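Local coordinates for protein probable fumarate reductase Ifc3 (Shewanella frigidimarina, PDB 1QO8) that catalyses the essentially one-way reduction of fumarate to succinate in vitro, as a periplasmic flavocytochrome carrying one FAD and four covalently bound hemes, at residues 165-170 and 544-549; 226-231 and 238-243. All coordinates share one frame; numbering follows the deposited sequence.

Interaction 1: 165-170 and 544-549. With FAD (flavin-adenine dinucleotide), chain G.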
ATOM      1  N   GLY A 165       3.989  10.457 -26.524  1.00 56.60           N
ATOM      2  CA  GLY A 165       4.027  11.907 -26.284  1.00 57.19           C
ATOM      3  C   GLY A 165       5.407  12.328 -25.799  1.00 55.00           C
ATOM      4  O   GLY A 165       5.471  12.981 -24.756  1.00 59.87           O
ATOM      5  N   GLY A 166       6.461  11.818 -26.360  1.00 46.62           N
ATOM      6  CA  GLY A 166       7.802  12.034 -26.101  1.00 43.67           C
ATOM      7  C   GLY A 166       8.402  12.157 -24.727  1.00 44.63           C
ATOM      8  O   GLY A 166       7.835  11.760 -23.724  1.00 46.60           O
ATOM      9  N   MET A 167       9.520  12.843 -24.656  1.00 42.18           N
ATOM     10  CA  MET A 167      10.460  12.904 -23.557  1.00 44.99           C
ATOM     11  C   MET A 167      10.735  14.365 -23.197  1.00 46.00           C
ATOM     12  O   MET A 167      11.047  15.181 -24.082  1.00 44.75           O
ATOM     13  CB  MET A 167      11.743  12.222 -24.064  1.00 43.39           C
ATOM     14  CG  MET A 167      12.857  12.258 -23.028  1.00 47.71           C
ATOM     15  SD  MET A 167      14.326  11.283 -23.293  1.00 46.65           S
ATOM     16  CE  MET A 167      15.328  11.863 -21.934  1.00 48.20           C
ATOM     17  N   ASN A 168      10.437  14.745 -21.972  1.00 48.08           N
ATOM     18  CA  ASN A 168      10.730  16.037 -21.383  1.00 48.18           C
ATOM     19  C   ASN A 168      12.209  16.213 -21.122  1.00 47.29           C
ATOM     20  O   ASN A 168      12.938  15.307 -20.717  1.00 49.07           O
ATOM     21  CB  ASN A 168       9.910  16.223 -20.062  1.00 48.12           C
ATOM     22  CG  ASN A 168       8.444  16.389 -20.348  1.00 46.42           C
ATOM     23  OD1 ASN A 168       8.049  16.745 -21.476  1.00 47.86           O
ATOM     24  ND2 ASN A 168       7.512  16.138 -19.435  1.00 47.29           N
ATOM     25  N   ALA A 169      12.737  17.363 -21.530  1.00 47.91           N
ATOM     26  CA  ALA A 169      14.125  17.726 -21.155  1.00 48.57           C
ATOM     27  C   ALA A 169      14.228  19.256 -21.134  1.00 50.01           C
ATOM     28  O   ALA A 169      13.443  19.986 -21.745  1.00 51.78           O
ATOM     29  CB  ALA A 169      15.134  17.135 -22.103  1.00 45.28           C
ATOM     30  N   VAL A 170      15.177  19.779 -20.398  1.00 51.99           N
ATOM     31  CA  VAL A 170      15.380  21.203 -20.251  1.00 52.20           C
ATOM     32  C   VAL A 170      16.813  21.498 -20.725  1.00 51.59           C
ATOM     33  O   VAL A 170      17.680  20.775 -20.271  1.00 49.23           O
ATOM     34  CB  VAL A 170      15.243  21.704 -18.807  1.00 52.45           C
ATOM     35  CG1 VAL A 170      16.001  20.934 -17.744  1.00 53.72           C
ATOM     36  CG2 VAL A 170      15.797  23.152 -18.754  1.00 51.83           C
ATOM     37  N   ALA A 544       7.792  10.404 -17.527  1.00 41.89           N
ATOM     38  CA  ALA A 544       8.106   8.966 -17.274  1.00 43.28           C
ATOM     39  C   ALA A 544       9.063   8.378 -18.298  1.00 43.42           C
ATOM     40  O   ALA A 544       9.945   7.576 -17.954  1.00 43.51           O
ATOM     41  CB  ALA A 544       6.831   8.152 -17.351  1.00 37.79           C
ATOM     42  N   ILE A 545       8.908   8.769 -19.583  1.00 43.88           N
ATOM     43  CA  ILE A 545       9.910   8.379 -20.590  1.00 44.23           C
ATOM     44  C   ILE A 545      11.238   8.978 -20.143  1.00 44.57           C
ATOM     45  O   ILE A 545      12.249   8.270 -20.169  1.00 42.99           O
ATOM     46  CB  ILE A 545       9.611   8.779 -22.062  1.00 44.78           C
ATOM     47  CG1 ILE A 545       8.500   7.872 -22.516  1.00 43.14           C
ATOM     48  CG2 ILE A 545      10.829   8.640 -22.993  1.00 43.78           C
ATOM     49  CD1 ILE A 545       9.009   6.417 -22.689  1.00 43.95           C
ATOM     50  N   ALA A 546      11.265  10.232 -19.673  1.00 42.95           N
ATOM     51  CA  ALA A 546      12.538  10.805 -19.288  1.00 44.13           C
ATOM     52  C   ALA A 546      13.181  10.112 -18.101  1.00 43.35           C
ATOM     53  O   ALA A 546      14.399   9.978 -17.968  1.00 42.61           O
ATOM     54  CB  ALA A 546      12.372  12.287 -18.919  1.00 43.88           C
ATOM     55  N   ASP A 547      12.361   9.758 -17.131  1.00 44.03           N
ATOM     56  CA  ASP A 547      12.713   8.913 -15.982  1.00 44.75           C
ATOM     57  C   ASP A 547      13.337   7.605 -16.460  1.00 43.37           C
ATOM     58  O   ASP A 547      14.398   7.265 -15.976  1.00 44.60           O
ATOM     59  CB  ASP A 547      11.408   8.663 -15.220  1.00 46.63           C
ATOM     60  CG  ASP A 547      11.496   7.728 -14.035  1.00 51.35           C
ATOM     61  OD1 ASP A 547      12.566   7.521 -13.428  1.00 49.95           O
ATOM     62  OD2 ASP A 547      10.410   7.182 -13.692  1.00 53.35           O
ATOM     63  N   THR A 548      12.822   6.857 -17.400  1.00 41.02           N
ATOM     64  CA  THR A 548      13.431   5.576 -17.816  1.00 41.59           C
ATOM     65  C   THR A 548      14.816   5.817 -18.399  1.00 42.25           C
ATOM     66  O   THR A 548      15.729   5.019 -18.124  1.00 41.05           O
ATOM     67  CB  THR A 548      12.570   4.789 -18.823  1.00 41.61           C
ATOM     68  OG1 THR A 548      12.531   5.568 -20.049  1.00 41.89           O
ATOM     69  CG2 THR A 548      11.146   4.599 -18.325  1.00 39.61           C
ATOM     70  N   VAL A 549      15.041   6.977 -19.054  1.00 43.68           N
ATOM     71  CA  VAL A 549      16.368   7.207 -19.593  1.00 45.53           C
ATOM     72  C   VAL A 549      17.328   7.634 -18.479  1.00 45.46           C
ATOM     73  O   VAL A 549      18.425   7.103 -18.282  1.00 45.82           O
ATOM     74  CB  VAL A 549      16.402   8.259 -20.725  1.00 46.35           C
ATOM     75  CG1 VAL A 549      17.822   8.488 -21.184  1.00 43.07           C
ATOM     76  CG2 VAL A 549      15.530   7.749 -21.884  1.00 42.69           C
TER
HETATM   77  PA  FAD G 605       8.222  -0.910 -19.505  1.00 37.10           P
HETATM   78  O1A FAD G 605       8.501  -0.201 -20.794  1.00 36.29           O
HETATM   79  O2A FAD G 605       6.990  -1.405 -19.234  1.00 34.89           O
HETATM   80  O5B FAD G 605       8.982  -2.267 -19.732  1.00 38.68           O
HETATM   81  C5B FAD G 605       9.181  -3.274 -18.655  1.00 37.74           C
HETATM   82  C4B FAD G 605       9.781  -4.605 -19.334  1.00 37.13           C
HETATM   83  O4B FAD G 605       9.942  -5.542 -18.160  1.00 36.70           O
HETATM   84  C3B FAD G 605       8.709  -5.326 -20.215  1.00 36.57           C
HETATM   85  O3B FAD G 605       8.958  -5.531 -21.533  1.00 34.67           O
HETATM   86  C2B FAD G 605       8.154  -6.488 -19.312  1.00 37.21           C
HETATM   87  O2B FAD G 605       7.719  -7.668 -20.031  1.00 40.43           O
HETATM   88  C1B FAD G 605       9.405  -6.852 -18.604  1.00 36.52           C
HETATM   89  N9A FAD G 605       9.168  -7.538 -17.327  1.00 40.56           N
HETATM   90  C8A FAD G 605       8.173  -7.318 -16.408  1.00 37.92           C
HETATM   91  N7A FAD G 605       8.191  -8.192 -15.439  1.00 38.16           N
HETATM   92  C5A FAD G 605       9.256  -9.043 -15.717  1.00 37.60           C
HETATM   93  C6A FAD G 605       9.751 -10.262 -15.081  1.00 38.01           C
HETATM   94  N6A FAD G 605       9.246 -10.776 -13.994  1.00 38.15           N
HETATM   95  N1A FAD G 605      10.851 -10.792 -15.671  1.00 37.75           N
HETATM   96  C2A FAD G 605      11.370 -10.340 -16.863  1.00 39.56           C
HETATM   97  N3A FAD G 605      10.960  -9.235 -17.525  1.00 38.68           N
HETATM   98  C4A FAD G 605       9.891  -8.666 -16.907  1.00 38.96           C
HETATM   99  N1  FAD G 605       5.165   8.554 -20.569  1.00 45.98           N
HETATM  100  C2  FAD G 605       5.812   9.602 -21.003  1.00 47.89           C
HETATM  101  O2  FAD G 605       6.594  10.273 -20.415  1.00 45.75           O
HETATM  102  N3  FAD G 605       5.652  10.103 -22.331  1.00 52.54           N
HETATM  103  C4  FAD G 605       4.769   9.389 -23.135  1.00 53.17           C
HETATM  104  O4  FAD G 605       4.546   9.779 -24.246  1.00 56.32           O
HETATM  105  C4X FAD G 605       4.012   8.260 -22.600  1.00 48.56           C
HETATM  106  N5  FAD G 605       3.115   7.623 -23.369  1.00 46.53           N
HETATM  107  C5X FAD G 605       2.465   6.526 -22.915  1.00 44.72           C
HETATM  108  C6  FAD G 605       1.554   5.900 -23.777  1.00 43.24           C
HETATM  109  C7  FAD G 605       0.884   4.779 -23.349  1.00 45.29           C
HETATM  110  C7M FAD G 605      -0.101   4.051 -24.207  1.00 43.57           C
HETATM  111  C8  FAD G 605       1.177   4.262 -22.036  1.00 44.00           C
HETATM  112  C8M FAD G 605       0.507   2.999 -21.586  1.00 44.80           C
HETATM  113  C9  FAD G 605       2.091   4.855 -21.204  1.00 40.94           C
HETATM  114  C9A FAD G 605       2.760   5.988 -21.603  1.00 42.13           C
HETATM  115  N10 FAD G 605       3.692   6.703 -20.826  1.00 41.14           N
HETATM  116  C10 FAD G 605       4.313   7.805 -21.275  1.00 44.56           C
HETATM  117  C1' FAD G 605       4.327   6.044 -19.641  1.00 43.11           C
HETATM  118  C2' FAD G 605       5.755   5.530 -20.024  1.00 41.42           C
HETATM  119  O2' FAD G 605       5.515   5.002 -21.372  1.00 42.40           O
HETATM  120  C3' FAD G 605       5.982   4.268 -19.157  1.00 39.59           C
HETATM  121  O3' FAD G 605       5.924   4.594 -17.762  1.00 42.08           O
HETATM  122  C4' FAD G 605       7.510   3.938 -19.244  1.00 41.19           C
HETATM  123  O4' FAD G 605       7.694   3.538 -20.636  1.00 37.41           O
HETATM  124  C5' FAD G 605       7.723   2.660 -18.357  1.00 36.37           C
HETATM  125  O5' FAD G 605       9.130   2.153 -18.811  1.00 41.82           O
HETATM  126  P   FAD G 605       9.845   0.983 -18.109  1.00 38.53           P
HETATM  127  O1P FAD G 605      11.169   0.869 -18.829  1.00 38.39           O
HETATM  128  O2P FAD G 605       9.782   1.319 -16.758  1.00 38.75           O
HETATM  129  O3P FAD G 605       8.921  -0.121 -18.276  1.00 35.93           O
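The carbonyl oxygen of Ile545, a residue whose side chain packs on Met167 across the contact, is gripped twice within its helix: by Thr548 OG1 at 2.7 Å and by the amide of Val549. The amide of Ile545 points out of the helix start and makes an almost straight bond (176°) to FAD O2, with N and O2 2.9 Å apart. From the 165-170 segment, Gly166 O accepts a bond from FAD N3 at 3.1 Å. Gly165, Gly166, Ala544 and Ile545 belong to the FAD site, and Gly165 probably also binds fumarate and succinate. A helix beginning at O2 would probably stabilise negative charge there in the reduced cofactor. CG1 of Ile545, anti to the carbonyl carbon (chi1 -72°), lies 3.5 Å from FAD C2, while CG2 meets Met167 CB at 3.8 Å. Cut back to an alanine, the position would lack CG1 and CG2, which is likely to leave a gap between the flavin and Met167. Met167 itself is fully extended and runs over Ala546 to cross Val549 at about a right angle, its CE 4.0 Å from Val549 CB. Ala546 CB rests on Asn168 O at 3.6 Å; no hydrogen bond links the two segments. The contact thus joins the first turns of helix 543-563 to edge strand 167-168; Leu218 of helix 201-220 packs on both Met167 and Val549, and helix 131-143 meets Val549 as well.

Interaction 2: 226-231 and 238-243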
ATOM      1  N   ASP A 226      13.684  15.534 -32.829  1.00 52.77           N
ATOM      2  CA  ASP A 226      13.733  16.953 -33.178  1.00 51.66           C
ATOM      3  C   ASP A 226      12.455  17.741 -32.989  1.00 50.94           C
ATOM      4  O   ASP A 226      12.547  18.992 -33.013  1.00 50.60           O
ATOM      5  CB  ASP A 226      14.242  17.140 -34.640  1.00 53.50           C
ATOM      6  CG  ASP A 226      15.726  16.887 -34.781  1.00 55.99           C
ATOM      7  OD1 ASP A 226      16.570  16.934 -33.858  1.00 54.11           O
ATOM      8  OD2 ASP A 226      16.167  16.594 -35.907  1.00 57.96           O
ATOM      9  N   ASP A 227      11.259  17.165 -32.957  1.00 48.84           N
ATOM     10  CA  ASP A 227      10.035  17.922 -32.802  1.00 50.46           C
ATOM     11  C   ASP A 227       9.894  18.354 -31.339  1.00 51.64           C
ATOM     12  O   ASP A 227      10.204  17.588 -30.426  1.00 49.52           O
ATOM     13  CB  ASP A 227       8.819  17.192 -33.304  1.00 53.07           C
ATOM     14  CG  ASP A 227       7.382  17.664 -33.197  1.00 57.70           C
ATOM     15  OD1 ASP A 227       6.663  17.526 -32.161  1.00 55.32           O
ATOM     16  OD2 ASP A 227       6.761  18.093 -34.225  1.00 57.66           O
ATOM     17  N   LEU A 228       9.512  19.615 -31.139  1.00 48.68           N
ATOM     18  CA  LEU A 228       9.382  20.179 -29.799  1.00 52.58           C
ATOM     19  C   LEU A 228       7.957  20.682 -29.583  1.00 53.27           C
ATOM     20  O   LEU A 228       7.470  21.541 -30.330  1.00 53.75           O
ATOM     21  CB  LEU A 228      10.367  21.332 -29.553  1.00 50.76           C
ATOM     22  CG  LEU A 228      10.295  21.984 -28.174  1.00 50.89           C
ATOM     23  CD1 LEU A 228      10.798  21.078 -27.056  1.00 51.32           C
ATOM     24  CD2 LEU A 228      11.111  23.289 -28.091  1.00 48.28           C
ATOM     25  N   LYS A 229       7.278  20.199 -28.561  1.00 51.24           N
ATOM     26  CA  LYS A 229       5.936  20.574 -28.237  1.00 51.59           C
ATOM     27  C   LYS A 229       5.805  20.719 -26.703  1.00 52.88           C
ATOM     28  O   LYS A 229       6.685  20.390 -25.907  1.00 48.96           O
ATOM     29  CB  LYS A 229       4.820  19.576 -28.649  1.00 53.92           C
ATOM     30  CG  LYS A 229       4.592  19.552 -30.173  1.00 56.48           C
ATOM     31  CD  LYS A 229       3.263  18.867 -30.485  1.00 59.53           C
ATOM     32  CE  LYS A 229       2.785  19.173 -31.905  1.00 63.07           C
ATOM     33  NZ  LYS A 229       3.486  18.241 -32.856  1.00 64.84           N
ATOM     34  N   ARG A 230       4.604  21.247 -26.410  1.00 51.60           N
ATOM     35  CA  ARG A 230       4.257  21.556 -25.071  1.00 51.44           C
ATOM     36  C   ARG A 230       3.323  20.464 -24.590  1.00 51.24           C
ATOM     37  O   ARG A 230       2.458  20.074 -25.374  1.00 52.71           O
ATOM     38  CB  ARG A 230       3.532  22.927 -24.917  1.00 51.67           C
ATOM     39  CG  ARG A 230       3.371  23.154 -23.394  1.00 52.96           C
ATOM     40  CD  ARG A 230       3.065  24.591 -23.031  1.00 55.59           C
ATOM     41  NE  ARG A 230       3.992  25.565 -23.560  1.00 57.84           N
ATOM     42  CZ  ARG A 230       3.773  26.880 -23.449  1.00 61.27           C
ATOM     43  NH1 ARG A 230       2.679  27.339 -22.823  1.00 63.43           N
ATOM     44  NH2 ARG A 230       4.629  27.764 -23.937  1.00 60.99           N
ATOM     45  N   SER A 231       3.511  20.051 -23.339  1.00 46.87           N
ATOM     46  CA  SER A 231       2.606  19.089 -22.771  1.00 48.07           C
ATOM     47  C   SER A 231       2.012  19.666 -21.471  1.00 49.02           C
ATOM     48  O   SER A 231       2.637  20.517 -20.846  1.00 48.56           O
ATOM     49  CB  SER A 231       3.361  17.833 -22.304  1.00 51.59           C
ATOM     50  OG  SER A 231       3.916  17.100 -23.362  1.00 55.08           O
ATOM     51  N   ARG A 238       8.751  21.520 -23.861  1.00 49.29           N
ATOM     52  CA  ARG A 238       9.919  20.744 -23.383  1.00 49.68           C
ATOM     53  C   ARG A 238       9.897  19.302 -23.835  1.00 47.52           C
ATOM     54  O   ARG A 238      10.714  18.446 -23.547  1.00 51.21           O
ATOM     55  CB  ARG A 238       9.616  20.637 -21.862  1.00 53.39           C
ATOM     56  CG  ARG A 238      10.788  20.958 -20.988  1.00 54.52           C
ATOM     57  CD  ARG A 238      10.348  20.831 -19.527  1.00 52.36           C
ATOM     58  NE  ARG A 238      10.547  22.146 -18.926  1.00 51.45           N
ATOM     59  CZ  ARG A 238       9.552  22.661 -18.189  1.00 51.07           C
ATOM     60  NH1 ARG A 238       8.398  22.050 -17.948  1.00 47.60           N
ATOM     61  NH2 ARG A 238       9.761  23.877 -17.721  1.00 51.29           N
ATOM     62  N   THR A 239       8.880  18.856 -24.515  1.00 49.72           N
ATOM     63  CA  THR A 239       8.608  17.488 -24.910  1.00 48.42           C
ATOM     64  C   THR A 239       9.173  17.209 -26.301  1.00 48.99           C
ATOM     65  O   THR A 239       8.711  17.859 -27.238  1.00 46.74           O
ATOM     66  CB  THR A 239       7.067  17.349 -24.885  1.00 50.29           C
ATOM     67  OG1 THR A 239       6.507  17.669 -23.604  1.00 51.61           O
ATOM     68  CG2 THR A 239       6.712  15.906 -25.264  1.00 51.03           C
ATOM     69  N   HIS A 240      10.148  16.326 -26.449  1.00 48.05           N
ATOM     70  CA  HIS A 240      10.844  15.984 -27.665  1.00 46.48           C
ATOM     71  C   HIS A 240      10.332  14.634 -28.212  1.00 47.60           C
ATOM     72  O   HIS A 240      10.174  13.721 -27.422  1.00 44.42           O
ATOM     73  CB  HIS A 240      12.324  15.878 -27.395  1.00 46.29           C
ATOM     74  CG  HIS A 240      12.949  17.074 -26.755  1.00 46.38           C
ATOM     75  ND1 HIS A 240      12.668  17.512 -25.484  1.00 47.16           N
ATOM     76  CD2 HIS A 240      13.868  17.946 -27.269  1.00 47.59           C
ATOM     77  CE1 HIS A 240      13.366  18.606 -25.215  1.00 47.45           C
ATOM     78  NE2 HIS A 240      14.105  18.863 -26.279  1.00 47.26           N
ATOM     79  N   ARG A 241       9.939  14.618 -29.477  1.00 44.69           N
ATOM     80  CA  ARG A 241       9.350  13.607 -30.266  1.00 44.90           C
ATOM     81  C   ARG A 241      10.114  13.575 -31.620  1.00 44.35           C
ATOM     82  O   ARG A 241      10.767  14.541 -31.989  1.00 43.14           O
ATOM     83  CB  ARG A 241       7.906  13.942 -30.627  1.00 45.22           C
ATOM     84  CG  ARG A 241       6.808  13.854 -29.631  1.00 48.94           C
ATOM     85  CD  ARG A 241       5.402  14.064 -30.176  1.00 50.88           C
ATOM     86  NE  ARG A 241       4.477  13.971 -29.021  1.00 55.24           N
ATOM     87  CZ  ARG A 241       4.041  14.971 -28.259  1.00 57.86           C
ATOM     88  NH1 ARG A 241       4.390  16.249 -28.298  1.00 57.73           N
ATOM     89  NH2 ARG A 241       3.172  14.658 -27.287  1.00 58.33           N
ATOM     90  N   PRO A 242      10.068  12.491 -32.332  1.00 44.67           N
ATOM     91  CA  PRO A 242      10.718  12.322 -33.638  1.00 48.07           C
ATOM     92  C   PRO A 242      10.152  13.367 -34.595  1.00 48.84           C
ATOM     93  O   PRO A 242       8.956  13.649 -34.545  1.00 44.76           O
ATOM     94  CB  PRO A 242      10.350  10.892 -34.110  1.00 45.21           C
ATOM     95  CG  PRO A 242      10.034  10.232 -32.768  1.00 46.62           C
ATOM     96  CD  PRO A 242       9.258  11.286 -32.005  1.00 43.92           C
ATOM     97  N   HIS A 243      10.987  13.959 -35.419  1.00 54.56           N
ATOM     98  CA  HIS A 243      10.482  14.935 -36.406  1.00 60.10           C
ATOM     99  C   HIS A 243       9.306  14.362 -37.155  1.00 63.59           C
ATOM    100  O   HIS A 243       8.113  14.660 -36.909  1.00 71.30           O
ATOM    101  CB  HIS A 243      11.567  15.298 -37.420  1.00 64.10           C
ATOM    102  CG  HIS A 243      11.192  16.461 -38.308  1.00 66.79           C
ATOM    103  ND1 HIS A 243      11.783  16.665 -39.536  1.00 67.57           N
ATOM    104  CD2 HIS A 243      10.273  17.452 -38.131  1.00 66.91           C
ATOM    105  CE1 HIS A 243      11.242  17.759 -40.058  1.00 69.38           C
ATOM    106  NE2 HIS A 243      10.318  18.258 -39.234  1.00 68.30           N
TER
HETATM  107  O   HOH W   1       6.465  20.652 -22.473  1.00 46.48           O
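Backbone bonds tie Asp227 to Arg241 and Lys229 to Thr239, the two hydrogen-bonded pairs of an antiparallel hairpin. Between them Leu228 and His240 form a non-hydrogen-bonded pair, where His240 CA approaches Asp227 O at 3.3 Å in a CH-O contact. Classic beta bulges interrupt both ends: Asp226 and Asp227 share Arg241 as their opposite residue, and Arg238 and Thr239 share Lys229, whose oxygen takes a good bond from Thr239 N (3.0 Å, 158°) and a weak one from Arg238 N. Among polar side chains, Ser231 OG and Thr239 OG1 meet hydroxyl to hydroxyl at 2.7 Å. One water accepts from Ser231 N and Arg238 N and donates to Thr239 OG1, linking the two segments beside the second bulge. Apolar contact lies on the Leu228 and His240 face: Leu228 CD1 sits over the imidazole, 4.1 Å from its centroid and 15° off the normal, a CH-pi contact. Thr172 and Met167 O hold the ring nitrogens and fix that ring's rotation. On the other face are the charges. Lys229, bent at its last torsion (82°), reaches Asp227 OD1 with NZ at 3.3 Å, a salt bridge along one strand whose hydrogen bond is weak. Arg241 runs beside Asp227 without pairing with it; Lys229 CB lies at the edge of its guanidinium, 3.4 Å from NH1, Thr239 CG2 over one face, and NE bonds weakly to Ala164 O. Backbone bonds, hydroxyls and water at one end, and Leu228 on His240 therefore hold the hairpin, while the carboxylate of Asp227 probably offsets some positive charge of Lys229 and Arg241.

How the interactions relate
Strands 167-168, 239-241 and 227-229 form one small antiparallel sheet with 239-241 in the middle; interaction 2 pairs 239-241 with 227-229, while interaction 1 engages strand 167-168 at the other edge. Interaction 1 is wholly buried: it sets this strand against helix 543-563 through apolar side chains, with no hydrogen bond between the segments, and Gly166 O and Ile545 N serve the flavin instead. Interaction 2 is partly exposed and rests on strand pairing, a bound water and polar and charged side chains. The junction is direct. Met167 O lies 2.8 Å from His240 N, Asn168 OD1 lies 2.8 Å from Thr239 OG1, and Arg241 NH2 packs on Gly165 CA, so the hairpin backs the segment that touches FAD.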